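Local coordinates for protein aminoglycoside phosphotransferase (Mycobacterium smegmatis, PDB 6EF6) that phosphorylates (S)-1-amino-2-propanol, acting as the kinase of the aminoacetone utilization microcompartment, at residues A202-A207 and R310-L315. Numbering follows the deposited sequence.
Sequences ALLTRA and RRLLLL
L204 meets L312 and L315 through methyls alone; the flat group here, the guanidinium of R310, lies on another flank of helix 303-320. There L314 CD2 sits over the centre of one R310 guanidinium face, 4.0 Å above its plane, while the nitrogens are held by partners elsewhere: NE by S270, NH1 by Y263 and NH2, in a salt bridge, by D231, which also binds a sodium ion. R310 touches the bound (2R)-1-methoxypropan-2-amine as well. One helix thus serves two surroundings, a ligand pocket and an apolar seam. On the seam, L204 spreads its two methyls over leucines one turn apart. Its CD1 meets L315 CD2 tip to tip at 3.9 Å; the CG of L315 is anti to the backbone N (chi1 -180°), which brings CD2 to L204. The other branch, L204 CD2, passes L312 CD2 at 4.2 Å, the two side chains sliding by in opposite directions. The two helices, 198-218 and 303-320, belong to the helical C-terminal lobe of the kinase-like phosphotransferase fold, and these leucines join them. The nearest CA atoms, those of L204 and L312, are 8.3 Å apart. S338 of helix 325-347 touches L204, and its OG takes a hydrogen bond from R311 NE, while R311 also forms a salt bridge with E273.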
loop_
_atom_site.group_PDB
_atom_site.type_symbol
_atom_site.label_atom_id
_atom_site.label_comp_id
_atom_site.label_asym_id
_atom_site.label_seq_id
_atom_site.Cartn_x
_atom_site.Cartn_y
_atom_site.Cartn_z
ATOM N N ALA A 202 15.597 -21.392 -7.401
ATOM C CA ALA A 202 15.274 -21.970 -8.705
ATOM C C ALA A 202 13.792 -21.826 -9.027
ATOM O O ALA A 202 13.428 -21.359 -10.117
ATOM C CB ALA A 202 15.731 -23.416 -8.752
ATOM N N LEU A 203 12.904 -22.275 -8.123
ATOM C CA LEU A 203 11.455 -22.168 -8.361
ATOM C C LEU A 203 11.020 -20.731 -8.536
ATOM O O LEU A 203 10.289 -20.390 -9.468
ATOM C CB LEU A 203 10.684 -22.781 -7.192
ATOM C CG LEU A 203 10.483 -24.288 -7.257
ATOM C CD1 LEU A 203 9.948 -24.776 -5.951
ATOM C CD2 LEU A 203 9.459 -24.581 -8.322
ATOM N N LEU A 204 11.484 -19.863 -7.662
ATOM C CA LEU A 204 11.033 -18.490 -7.637
ATOM C C LEU A 204 11.581 -17.732 -8.828
ATOM O O LEU A 204 10.909 -16.867 -9.391
ATOM C CB LEU A 204 11.365 -17.761 -6.332
ATOM C CG LEU A 204 10.666 -18.368 -5.089
ATOM C CD1 LEU A 204 11.266 -17.806 -3.835
ATOM C CD2 LEU A 204 9.193 -18.137 -5.112
ATOM N N THR A 205 12.835 -18.004 -9.266
ATOM C CA THR A 205 13.394 -17.344 -10.446
ATOM C C THR A 205 12.673 -17.780 -11.701
ATOM O O THR A 205 12.382 -16.955 -12.561
ATOM C CB THR A 205 14.899 -17.590 -10.604
ATOM O OG1 THR A 205 15.588 -17.065 -9.479
ATOM C CG2 THR A 205 15.466 -16.889 -11.883
ATOM N N ARG A 206 12.310 -19.062 -11.822
ATOM C CA ARG A 206 11.608 -19.486 -13.029
ATOM C C ARG A 206 10.259 -18.809 -13.124
ATOM O O ARG A 206 9.865 -18.353 -14.194
ATOM C CB ARG A 206 11.469 -21.008 -12.982
ATOM C CG ARG A 206 11.082 -21.639 -14.326
ATOM C CD ARG A 206 12.228 -21.454 -15.321
ATOM N NE ARG A 206 12.086 -22.252 -16.546
ATOM C CZ ARG A 206 12.426 -21.821 -17.761
ATOM N NH1 ARG A 206 12.961 -20.619 -17.923
ATOM N NH2 ARG A 206 12.282 -22.607 -18.829
ATOM N N ALA A 207 9.533 -18.738 -12.005
ATOM C CA ALA A 207 8.234 -18.081 -11.986
ATOM C C ALA A 207 8.392 -16.588 -12.180
ATOM O O ALA A 207 7.609 -15.984 -12.941
ATOM C CB ALA A 207 7.501 -18.389 -10.673
ATOM N N ARG A 310 3.347 -9.179 -5.999
ATOM C CA ARG A 310 3.278 -8.712 -4.599
ATOM C C ARG A 310 3.991 -9.684 -3.653
ATOM O O ARG A 310 4.671 -9.251 -2.721
ATOM C CB ARG A 310 1.803 -8.534 -4.183
ATOM C CG ARG A 310 1.614 -8.026 -2.791
ATOM C CD ARG A 310 2.224 -6.634 -2.607
ATOM N NE ARG A 310 1.729 -5.968 -1.400
ATOM C CZ ARG A 310 1.977 -4.740 -1.006
ATOM N NH1 ARG A 310 2.850 -4.004 -1.716
ATOM N NH2 ARG A 310 1.438 -4.231 0.107
ATOM N N ARG A 311 3.789 -10.987 -3.867
ATOM C CA ARG A 311 4.432 -11.989 -3.029
ATOM C C ARG A 311 5.941 -11.836 -3.017
ATOM O O ARG A 311 6.566 -11.862 -1.961
ATOM C CB ARG A 311 4.075 -13.364 -3.527
ATOM C CG ARG A 311 4.510 -14.510 -2.603
ATOM C CD ARG A 311 3.627 -14.601 -1.349
ATOM N NE ARG A 311 4.062 -15.674 -0.457
ATOM C CZ ARG A 311 3.348 -16.203 0.528
ATOM N NH1 ARG A 311 2.104 -15.773 0.717
ATOM N NH2 ARG A 311 3.828 -17.166 1.258
ATOM N N LEU A 312 6.572 -11.678 -4.196
ATOM C CA LEU A 312 8.026 -11.531 -4.251
ATOM C C LEU A 312 8.454 -10.249 -3.582
ATOM O O LEU A 312 9.472 -10.209 -2.912
ATOM C CB LEU A 312 8.536 -11.601 -5.692
ATOM C CG LEU A 312 8.396 -12.942 -6.392
ATOM C CD1 LEU A 312 8.925 -12.804 -7.855
ATOM C CD2 LEU A 312 9.183 -13.975 -5.645
ATOM N N LEU A 313 7.713 -9.158 -3.831
ATOM C CA LEU A 313 8.021 -7.912 -3.171
ATOM C C LEU A 313 7.996 -8.020 -1.658
ATOM O O LEU A 313 8.835 -7.439 -0.974
ATOM C CB LEU A 313 7.120 -6.794 -3.655
ATOM C CG LEU A 313 7.496 -6.166 -4.969
ATOM C CD1 LEU A 313 6.304 -5.427 -5.560
ATOM C CD2 LEU A 313 8.726 -5.235 -4.851
ATOM N N LEU A 314 6.953 -8.662 -1.120
ATOM C CA LEU A 314 6.850 -8.812 0.327
ATOM C C LEU A 314 7.880 -9.765 0.897
ATOM O O LEU A 314 8.315 -9.589 2.034
ATOM C CB LEU A 314 5.424 -9.212 0.724
ATOM C CG LEU A 314 4.364 -8.142 0.448
ATOM C CD1 LEU A 314 3.002 -8.702 0.832
ATOM C CD2 LEU A 314 4.656 -6.857 1.173
ATOM N N LEU A 315 8.303 -10.755 0.117
ATOM C CA LEU A 315 9.414 -11.600 0.547
ATOM C C LEU A 315 10.721 -10.798 0.624
ATOM O O LEU A 315 11.455 -10.914 1.594
ATOM C CB LEU A 315 9.531 -12.751 -0.455
ATOM C CG LEU A 315 10.631 -13.785 -0.208
ATOM C CD1 LEU A 315 10.560 -14.435 1.175
ATOM C CD2 LEU A 315 10.559 -14.877 -1.284
#